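PDB 5CML: OsmC family protein from Rhodothermus marinus, which probably hydrolyses carboxyl esters through its alpha/beta-hydrolase domain, the part in this chain, which is joined to an OsmC domain in the whole protein. Local coordinates for residues I50-A53 / L54-Q57; L181-Q184 / V185-M188; Q213-R216 / H217-F221; Q226-H229 / L230-S234. All coordinates share one frame; numbering follows the deposited sequence.

How the interactions relate
All four contacts are local, within an alpha/beta-hydrolase domain. Interactions 1, 2 and 4 are partly buried; interaction 3 is a surface contact. Interactions 1 and 2 lie along helices 45-56 and 181-187 on opposite sides of the chain's centre, where backbone rungs and apolar pairs are joined by a water bridge in the first and a salt bridge in the second. Interactions 2 and 3 hold adjoining parts: Val185 packs on Ala215, and Arg186 on the end of helix 206-214. There, in interaction 3, a lysine ammonium sits on backbone carbonyls. In interaction 4 a carboxylate instead accepts N-H and O-H, bracing the loop that carries His229 and reaches interaction 1, Leu231 packing on Ile50.

Interaction 1: I50-A53 / L54-Q57; sequences ISRA and LTTQ
Ile50 and Leu54 meet one turn apart near the C-terminal end of helix 45-56, the crossover helix of the beta-alpha-beta unit formed with strands 30-36 and 59-65 in this alpha/beta-hydrolase fold. Ile50 CG2 approaches Leu54 CD1 at 4.2 Å, a loose apolar contact along the buried flank. Leu54 sets its CG beside the backbone N and anti to the carbonyl carbon (chi1 -65°), which brings CG to 3.5 Å from Ile50 O. The backbone ladder is regular up to Thr56: Leu54 N donates to Ile50 O, and Thr55 N to Ser51 O at 2.9 Å with a nearly straight 165° bond. Thr55 turns its methyl back as well, CG2 resting 3.6 Å from Ser51 O. Thr56 N closes the next rung on Arg52 O at 3.0 Å, whereas Gln57 N reaches Ala53 O only in a weak bond, being better placed for Leu54 O as the helix runs out.

The second shell fixes these side chains against the sheet and the last helix. Leu54 packs on Tyr59 and Val61 of strand 59-65, and Ser51 OG is hydrogen-bonded to Asp21 OD2. Ile50 leans on Phe38, Leu231 and Ala237. Toward helix 234-252 Gln57 extends beyond CG, and its NE2 is hydrogen-bonded to Glu242 O of that helix. A water also joins the helix end to this amide, donating to Ala53 O at 2.8 Å and accepting from Gln57 NE2 at 3.2 Å.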
loop_
_atom_site.group_PDB
_atom_site.type_symbol
_atom_site.label_atom_id
_atom_site.label_comp_id
_atom_site.label_asym_id
_atom_site.label_seq_id
_atom_site.Cartn_x
_atom_site.Cartn_y
_atom_site.Cartn_z
ATOM N N ILE A 50 -8.170 -0.962 -9.698
ATOM C CA ILE A 50 -8.528 -0.951 -8.282
ATOM C C ILE A 50 -9.061 0.427 -7.908
ATOM O O ILE A 50 -10.102 0.560 -7.253
ATOM C CB ILE A 50 -7.343 -1.285 -7.389
ATOM C CG1 ILE A 50 -6.955 -2.756 -7.601
ATOM C CG2 ILE A 50 -7.664 -0.997 -5.930
ATOM C CD1 ILE A 50 -5.596 -3.131 -6.999
ATOM N N SER A 51 -8.331 1.451 -8.322
ATOM C CA SER A 51 -8.697 2.807 -7.987
ATOM C C SER A 51 -10.070 3.167 -8.555
ATOM O O SER A 51 -10.883 3.787 -7.880
ATOM C CB SER A 51 -7.626 3.775 -8.486
ATOM O OG SER A 51 -7.784 4.999 -7.837
ATOM N N ARG A 52 -10.340 2.737 -9.780
ATOM C CA ARG A 52 -11.623 3.002 -10.414
ATOM C C ARG A 52 -12.770 2.310 -9.652
ATOM O O ARG A 52 -13.829 2.882 -9.458
ATOM C CB ARG A 52 -11.576 2.565 -11.870
ATOM C CG ARG A 52 -12.738 3.000 -12.610
ATOM C CD ARG A 52 -12.542 2.892 -14.097
ATOM N NE ARG A 52 -12.284 1.533 -14.543
ATOM C CZ ARG A 52 -11.133 1.103 -15.060
ATOM N NH1 ARG A 52 -10.102 1.927 -15.228
ATOM N NH2 ARG A 52 -11.016 -0.160 -15.427
ATOM N N ALA A 53 -12.544 1.098 -9.153
ATOM C CA ALA A 53 -13.578 0.452 -8.369
ATOM C C ALA A 53 -13.904 1.264 -7.120
ATOM O O ALA A 53 -15.062 1.359 -6.718
ATOM C CB ALA A 53 -13.143 -0.985 -7.986
ATOM N N LEU A 54 -12.874 1.831 -6.495
ATOM C CA LEU A 54 -13.064 2.638 -5.296
ATOM C C LEU A 54 -13.776 3.959 -5.618
ATOM O O LEU A 54 -14.706 4.348 -4.911
ATOM C CB LEU A 54 -11.716 2.892 -4.620
ATOM C CG LEU A 54 -11.055 1.618 -4.080
ATOM C CD1 LEU A 54 -9.652 1.898 -3.591
ATOM C CD2 LEU A 54 -11.864 1.021 -2.957
ATOM N N THR A 55 -13.368 4.654 -6.672
ATOM C CA THR A 55 -14.059 5.902 -6.993
ATOM C C THR A 55 -15.529 5.684 -7.364
ATOM O O THR A 55 -16.378 6.535 -7.064
ATOM C CB THR A 55 -13.343 6.689 -8.117
ATOM O OG1 THR A 55 -13.189 5.886 -9.288
ATOM C CG2 THR A 55 -11.982 7.172 -7.664
ATOM N N THR A 56 -15.836 4.534 -7.950
ATOM C CA THR A 56 -17.214 4.172 -8.280
ATOM C C THR A 56 -18.082 4.129 -7.018
ATOM O O THR A 56 -19.279 4.437 -7.056
ATOM C CB THR A 56 -17.239 2.803 -8.988
ATOM O OG1 THR A 56 -16.669 2.941 -10.298
ATOM C CG2 THR A 56 -18.671 2.236 -9.108
ATOM N N GLN A 57 -17.460 3.757 -5.905
ATOM C CA GLN A 57 -18.146 3.655 -4.627
ATOM C C GLN A 57 -18.071 4.938 -3.816
ATOM O O GLN A 57 -18.540 4.983 -2.669
ATOM C CB GLN A 57 -17.557 2.502 -3.810
ATOM C CG GLN A 57 -17.858 1.150 -4.413
ATOM C CD GLN A 57 -17.454 0.025 -3.502
ATOM O OE1 GLN A 57 -17.613 0.107 -2.288
ATOM N NE2 GLN A 57 -16.920 -1.027 -4.078
HETATM O O HOH W 1 -16.942 -0.626 -7.211
#

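Interaction 2: L181-Q184 / V185-M188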
loop_
_atom_site.group_PDB
_atom_site.type_symbol
_atom_site.label_atom_id
_atom_site.label_comp_id
_atom_site.label_asym_id
_atom_site.label_seq_id
_atom_site.Cartn_x
_atom_site.Cartn_y
_atom_site.Cartn_z
ATOM N N LEU A 181 6.929 -5.407 12.470
ATOM C CA LEU A 181 5.641 -5.352 11.801
ATOM C C LEU A 181 4.548 -6.108 12.570
ATOM O O LEU A 181 3.430 -5.597 12.715
ATOM C CB LEU A 181 5.799 -5.871 10.383
ATOM C CG LEU A 181 4.572 -5.743 9.506
ATOM C CD1 LEU A 181 4.083 -4.298 9.459
ATOM C CD2 LEU A 181 4.950 -6.231 8.136
ATOM N N GLU A 182 4.864 -7.281 13.109
ATOM C CA GLU A 182 3.858 -8.029 13.853
ATOM C C GLU A 182 3.380 -7.270 15.103
ATOM O O GLU A 182 2.177 -7.253 15.374
ATOM C CB GLU A 182 4.390 -9.424 14.186
ATOM C CG GLU A 182 4.203 -10.361 12.981
ATOM C CD GLU A 182 5.030 -11.640 13.053
ATOM O OE1 GLU A 182 4.584 -12.595 13.713
ATOM O OE2 GLU A 182 6.124 -11.695 12.443
ATOM N N ASP A 183 4.279 -6.575 15.809
ATOM C CA ASP A 183 3.881 -5.763 16.967
ATOM C C ASP A 183 2.960 -4.633 16.536
ATOM O O ASP A 183 1.962 -4.347 17.192
ATOM C CB ASP A 183 5.092 -5.146 17.700
ATOM C CG ASP A 183 5.837 -6.134 18.587
ATOM O OD1 ASP A 183 5.315 -7.250 18.811
ATOM O OD2 ASP A 183 6.947 -5.767 19.086
ATOM N N GLN A 184 3.311 -3.979 15.440
ATOM C CA GLN A 184 2.504 -2.877 14.935
ATOM C C GLN A 184 1.098 -3.348 14.565
ATOM O O GLN A 184 0.102 -2.683 14.873
ATOM C CB GLN A 184 3.195 -2.223 13.730
ATOM C CG GLN A 184 4.445 -1.421 14.099
ATOM C CD GLN A 184 4.115 -0.185 14.925
ATOM O OE1 GLN A 184 3.710 0.845 14.390
ATOM N NE2 GLN A 184 4.268 -0.289 16.216
ATOM N N VAL A 185 1.014 -4.511 13.940
ATOM C CA VAL A 185 -0.263 -5.026 13.499
ATOM C C VAL A 185 -1.103 -5.395 14.724
ATOM O O VAL A 185 -2.308 -5.152 14.767
ATOM C CB VAL A 185 -0.071 -6.224 12.566
ATOM C CG1 VAL A 185 -1.385 -6.930 12.296
ATOM C CG2 VAL A 185 0.540 -5.767 11.247
ATOM N N ARG A 186 -0.466 -6.004 15.725
ATOM C CA ARG A 186 -1.181 -6.406 16.923
ATOM C C ARG A 186 -1.765 -5.200 17.691
ATOM O O ARG A 186 -2.851 -5.305 18.277
ATOM C CB ARG A 186 -0.248 -7.219 17.822
ATOM C CG ARG A 186 -0.927 -7.808 19.046
ATOM C CD ARG A 186 0.047 -8.616 19.898
ATOM N NE ARG A 186 1.143 -7.790 20.409
ATOM C CZ ARG A 186 2.415 -7.858 20.007
ATOM N NH1 ARG A 186 2.815 -8.738 19.085
ATOM N NH2 ARG A 186 3.306 -7.042 20.554
ATOM N N THR A 187 -1.060 -4.061 17.680
ATOM C CA THR A 187 -1.474 -2.889 18.457
ATOM C C THR A 187 -2.136 -1.760 17.638
ATOM O O THR A 187 -2.455 -0.709 18.179
ATOM C CB THR A 187 -0.277 -2.275 19.213
ATOM O OG1 THR A 187 0.730 -1.834 18.285
ATOM C CG2 THR A 187 0.310 -3.303 20.154
ATOM N N MET A 188 -2.353 -1.998 16.347
ATOM C CA MET A 188 -3.003 -1.035 15.439
ATOM C C MET A 188 -4.409 -0.581 15.887
ATOM O O MET A 188 -4.806 0.576 15.690
ATOM C CB MET A 188 -3.083 -1.693 14.061
ATOM C CG MET A 188 -3.573 -0.881 12.957
ATOM S SD MET A 188 -3.056 -1.859 11.556
ATOM C CE MET A 188 -4.029 -3.381 11.678
#
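Helix 181-187, a short helix packed beside helices 110-118 and 206-214, carries a salt bridge between Asp183 and Arg186 on its outer flank. The two side chains run side by side, with the arginine chain bent at chi3 (62°) so that its guanidinium swings back and lays one face over Asp183 CA. The grip is end-on, and both nitrogens converge on a single oxygen: Arg186 NH2 lies 2.7 Å and NH1 2.9 Å from Asp183 OD1. Carboxylate and guanidinium planes stand 76° apart. NH2 meets OD1 from well above the carboxylate plane, while NH1 comes on the anti side, closer to that plane. With Arg186 cut back to alanine, Asp183 OD1 would probably lose both its donors and its charged mate, and Asp183 CA the flat group that covers it.

Another flank, turned to helices 110-118 and 206-214, is apolar. Leu181 CD1 touches Val185 CG2 at 4.2 Å, and both side chains pack on Leu116, Val185 also on Leu211. Val185 CG2 comes to 3.2 Å from Leu181 O, whose carbonyl takes Val185 N in the regular helical bond of 2.9 Å. Glu182 rests on Cys210, which is disulfide-linked to Cys135. At the N-terminal end Asn180 OD1 accepts from Asp183 N. A charged i, i+3 pair outside and leucine and valine one turn apart inside are characteristic of a short amphipathic surface helix.

Interaction 3: Q213-R216 / H217-F221; sequences QAAR and HPKSF
Lys219 lays its extended chain along Ala215, its CD 3.8 Å from Ala215 CB. CG is placed between the backbone N and the carbonyl carbon (chi1 51°), which turns the chain back from strand 219-223 toward the end of helix 206-214. CB and CG pass 3.7 Å from Arg216 O, and CG also lies over one face of the His217 ring, offset toward its rim. At the far end Lys219 NZ donates to Ala215 O at 2.8 Å, arriving above the carbonyl plane, 43° out of it and not on a lone pair. NZ has a second acceptor in Phe212 O, so two carbonyls around the helix C-terminus hold the amine; the partial negative charge expected there would suit the ammonium group.

Ala215, the first residue to leave helical geometry, is buried against Leu192 and Val185. The chain continues through Arg216, which touches Arg186, to a cis peptide before Pro218. His217 NE2 is hydrogen-bonded to a triethylene glycol, probably from crystallisation. The contact closes the helix-to-strand turn of a beta-alpha-beta unit (strand 192-196, helix 206-214, strand 219-223) at the edge of an alpha/beta-hydrolase sheet.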
loop_
_atom_site.group_PDB
_atom_site.type_symbol
_atom_site.label_atom_id
_atom_site.label_comp_id
_atom_site.label_asym_id
_atom_site.label_seq_id
_atom_site.Cartn_x
_atom_site.Cartn_y
_atom_site.Cartn_z
ATOM N N GLN A 213 -2.628 -13.938 12.138
ATOM C CA GLN A 213 -2.441 -14.418 13.504
ATOM C C GLN A 213 -1.970 -13.304 14.442
ATOM O O GLN A 213 -2.324 -13.282 15.636
ATOM C CB GLN A 213 -1.461 -15.593 13.497
ATOM C CG GLN A 213 -2.016 -16.829 12.811
ATOM C CD GLN A 213 -1.045 -17.993 12.840
ATOM O OE1 GLN A 213 -0.620 -18.423 13.912
ATOM N NE2 GLN A 213 -0.693 -18.512 11.664
ATOM N N ALA A 214 -1.188 -12.371 13.909
ATOM C CA ALA A 214 -0.643 -11.276 14.714
ATOM C C ALA A 214 -1.739 -10.288 15.063
ATOM O O ALA A 214 -1.746 -9.701 16.141
ATOM C CB ALA A 214 0.476 -10.568 13.962
ATOM N N ALA A 215 -2.645 -10.075 14.107
ATOM C CA ALA A 215 -3.695 -9.097 14.267
ATOM C C ALA A 215 -4.737 -9.519 15.293
ATOM O O ALA A 215 -4.855 -10.695 15.670
ATOM C CB ALA A 215 -4.361 -8.846 12.939
ATOM N N ARG A 216 -5.489 -8.525 15.746
ATOM C CA ARG A 216 -6.645 -8.742 16.597
ATOM C C ARG A 216 -7.878 -8.390 15.780
ATOM O O ARG A 216 -7.781 -7.733 14.737
ATOM C CB ARG A 216 -6.550 -7.891 17.866
ATOM C CG ARG A 216 -5.350 -8.248 18.737
ATOM C CD ARG A 216 -5.212 -7.343 19.955
ATOM N NE ARG A 216 -4.090 -7.752 20.793
ATOM C CZ ARG A 216 -3.381 -6.923 21.555
ATOM N NH1 ARG A 216 -3.670 -5.624 21.585
ATOM N NH2 ARG A 216 -2.376 -7.387 22.284
ATOM N N HIS A 217 -9.039 -8.815 16.244
ATOM C CA HIS A 217 -10.259 -8.460 15.538
ATOM C C HIS A 217 -10.552 -6.974 15.659
ATOM O O HIS A 217 -10.155 -6.348 16.657
ATOM C CB HIS A 217 -11.433 -9.278 16.042
ATOM C CG HIS A 217 -11.452 -10.645 15.457
ATOM N ND1 HIS A 217 -11.902 -10.887 14.179
ATOM C CD2 HIS A 217 -10.991 -11.823 15.930
ATOM C CE1 HIS A 217 -11.754 -12.171 13.905
ATOM N NE2 HIS A 217 -11.193 -12.760 14.946
ATOM N N PRO A 218 -11.225 -6.401 14.632
ATOM C CA PRO A 218 -11.665 -7.119 13.426
ATOM C C PRO A 218 -10.534 -7.366 12.444
ATOM O O PRO A 218 -9.766 -6.455 12.099
ATOM C CB PRO A 218 -12.706 -6.189 12.800
ATOM C CG PRO A 218 -12.872 -5.068 13.754
ATOM C CD PRO A 218 -11.753 -5.030 14.666
ATOM N N LYS A 219 -10.425 -8.608 12.014
ATOM C CA LYS A 219 -9.463 -8.979 10.992
ATOM C C LYS A 219 -10.107 -9.931 10.009
ATOM O O LYS A 219 -10.879 -10.801 10.415
ATOM C CB LYS A 219 -8.220 -9.604 11.622
ATOM C CG LYS A 219 -8.522 -10.728 12.613
ATOM C CD LYS A 219 -7.225 -11.333 13.167
ATOM C CE LYS A 219 -7.488 -12.397 14.223
ATOM N NZ LYS A 219 -6.239 -12.977 14.835
ATOM N N SER A 220 -9.791 -9.719 8.728
ATOM C CA SER A 220 -10.395 -10.422 7.608
ATOM C C SER A 220 -9.344 -10.807 6.573
ATOM O O SER A 220 -8.273 -10.187 6.480
ATOM C CB SER A 220 -11.468 -9.557 6.945
ATOM O OG SER A 220 -12.458 -9.158 7.886
ATOM N N PHE A 221 -9.674 -11.837 5.797
ATOM C CA PHE A 221 -8.799 -12.347 4.758
ATOM C C PHE A 221 -9.611 -12.732 3.527
ATOM O O PHE A 221 -10.581 -13.453 3.652
ATOM C CB PHE A 221 -8.012 -13.592 5.222
ATOM C CG PHE A 221 -7.290 -14.252 4.099
ATOM C CD1 PHE A 221 -6.094 -13.731 3.646
ATOM C CD2 PHE A 221 -7.843 -15.331 3.426
ATOM C CE1 PHE A 221 -5.447 -14.288 2.564
ATOM C CE2 PHE A 221 -7.208 -15.888 2.340
ATOM C CZ PHE A 221 -6.017 -15.377 1.898
#

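Interaction 4: Q226-H229 / L230-S234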
loop_
_atom_site.group_PDB
_atom_site.type_symbol
_atom_site.label_atom_id
_atom_site.label_comp_id
_atom_site.label_asym_id
_atom_site.label_seq_id
_atom_site.Cartn_x
_atom_site.Cartn_y
_atom_site.Cartn_z
ATOM N N GLN A 226 -6.064 -17.626 -8.163
ATOM C CA GLN A 226 -4.947 -17.888 -9.090
ATOM C C GLN A 226 -4.196 -16.620 -9.519
ATOM O O GLN A 226 -3.427 -16.631 -10.474
ATOM C CB GLN A 226 -5.457 -18.599 -10.351
ATOM C CG GLN A 226 -6.121 -19.951 -10.128
ATOM C CD GLN A 226 -5.168 -21.000 -9.588
ATOM O OE1 GLN A 226 -5.440 -21.634 -8.571
ATOM N NE2 GLN A 226 -4.051 -21.200 -10.277
ATOM N N ALA A 227 -4.438 -15.519 -8.833
ATOM C CA ALA A 227 -3.792 -14.263 -9.182
ATOM C C ALA A 227 -2.285 -14.316 -8.936
ATOM O O ALA A 227 -1.789 -15.091 -8.094
ATOM C CB ALA A 227 -4.403 -13.131 -8.390
ATOM N N ASP A 228 -1.549 -13.500 -9.685
ATOM C CA ASP A 228 -0.140 -13.337 -9.398
ATOM C C ASP A 228 0.084 -12.099 -8.533
ATOM O O ASP A 228 -0.846 -11.362 -8.215
ATOM C CB ASP A 228 0.686 -13.293 -10.686
ATOM C CG ASP A 228 0.292 -12.179 -11.631
ATOM O OD1 ASP A 228 -0.510 -11.315 -11.270
ATOM O OD2 ASP A 228 0.799 -12.191 -12.775
ATOM N N HIS A 229 1.310 -11.953 -8.070
ATOM C CA HIS A 229 1.664 -10.908 -7.116
ATOM C C HIS A 229 1.310 -9.503 -7.605
ATOM O O HIS A 229 0.889 -8.644 -6.822
ATOM C CB HIS A 229 3.158 -11.014 -6.817
ATOM C CG HIS A 229 3.625 -10.102 -5.727
ATOM N ND1 HIS A 229 3.213 -10.235 -4.422
ATOM C CD2 HIS A 229 4.452 -9.026 -5.757
ATOM C CE1 HIS A 229 3.766 -9.280 -3.691
ATOM N NE2 HIS A 229 4.533 -8.540 -4.474
ATOM N N LEU A 230 1.476 -9.274 -8.899
ATOM C CA LEU A 230 1.243 -7.953 -9.486
ATOM C C LEU A 230 -0.150 -7.784 -10.138
ATOM O O LEU A 230 -0.413 -6.774 -10.788
ATOM C CB LEU A 230 2.344 -7.676 -10.504
ATOM C CG LEU A 230 3.756 -7.644 -9.921
ATOM C CD1 LEU A 230 4.780 -7.410 -11.017
ATOM C CD2 LEU A 230 3.883 -6.599 -8.823
ATOM N N LEU A 231 -1.034 -8.755 -9.928
ATOM C CA LEU A 231 -2.413 -8.712 -10.439
ATOM C C LEU A 231 -2.476 -8.390 -11.930
ATOM O O LEU A 231 -3.147 -7.448 -12.360
ATOM C CB LEU A 231 -3.244 -7.707 -9.647
ATOM C CG LEU A 231 -3.335 -7.977 -8.139
ATOM C CD1 LEU A 231 -4.204 -6.910 -7.477
ATOM C CD2 LEU A 231 -3.892 -9.347 -7.840
ATOM N N SER A 232 -1.810 -9.223 -12.718
ATOM C CA SER A 232 -1.754 -9.023 -14.158
ATOM C C SER A 232 -3.083 -9.338 -14.858
ATOM O O SER A 232 -3.273 -8.953 -16.013
ATOM C CB SER A 232 -0.633 -9.872 -14.764
ATOM O OG SER A 232 -0.940 -11.242 -14.696
ATOM N N ASN A 233 -3.985 -10.028 -14.165
ATOM C CA ASN A 233 -5.357 -10.237 -14.643
ATOM C C ASN A 233 -6.254 -9.133 -14.081
ATOM O O ASN A 233 -6.481 -9.071 -12.878
ATOM C CB ASN A 233 -5.864 -11.616 -14.219
ATOM C CG ASN A 233 -7.255 -11.926 -14.740
ATOM O OD1 ASN A 233 -7.953 -11.052 -15.257
ATOM N ND2 ASN A 233 -7.668 -13.185 -14.592
ATOM N N SER A 234 -6.760 -8.255 -14.938
ATOM C CA SER A 234 -7.512 -7.109 -14.438
ATOM C C SER A 234 -8.833 -7.516 -13.775
ATOM O O SER A 234 -9.402 -6.738 -13.024
ATOM C CB SER A 234 -7.759 -6.112 -15.563
ATOM O OG SER A 234 -8.574 -6.683 -16.554
HETATM O O HOH W 2 -3.640 -11.695 -11.547
#
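Asp228 (chi1 59°) and Ser232 (chi1 69°) each hold their polar end between the backbone N and the carbonyl carbon, which turns carboxylate and hydroxyl toward each other across a tight loop. Asp228 OD1 receives Ser232 N on its syn lone pair at 2.9 Å, the bond nearly straight (170°). Ser232 OG donates to the other oxygen, Asp228 OD2, at 2.8 Å and somewhat out of the carboxylate plane, so one serine grips both oxygens. Between them runs a type I turn, closed by Leu231 N on Asp228 O at 3.1 Å. A water donates to Asp228 OD1 and accepts from Asn233 N. Were Asp228 a leucine, Ser232 N and OG would be likely to lose their shared acceptor group, and the serine hydroxyl would be set free to turn.

That loop presents His229, hydrogen-bonded through ND1 to Asp200 and through NE2 to Ser109, consistent with a Ser-His-Asp catalytic triad. Leu231 CD2 folds back on Ala227 CB at 3.9 Å. The loop links strand 219-223 to helix 234-252, whose N-cap is Asn233, its OD1 accepting from Asp235 N; Leu231 touches Asp236 of that helix and Ala46 of helix 45-56.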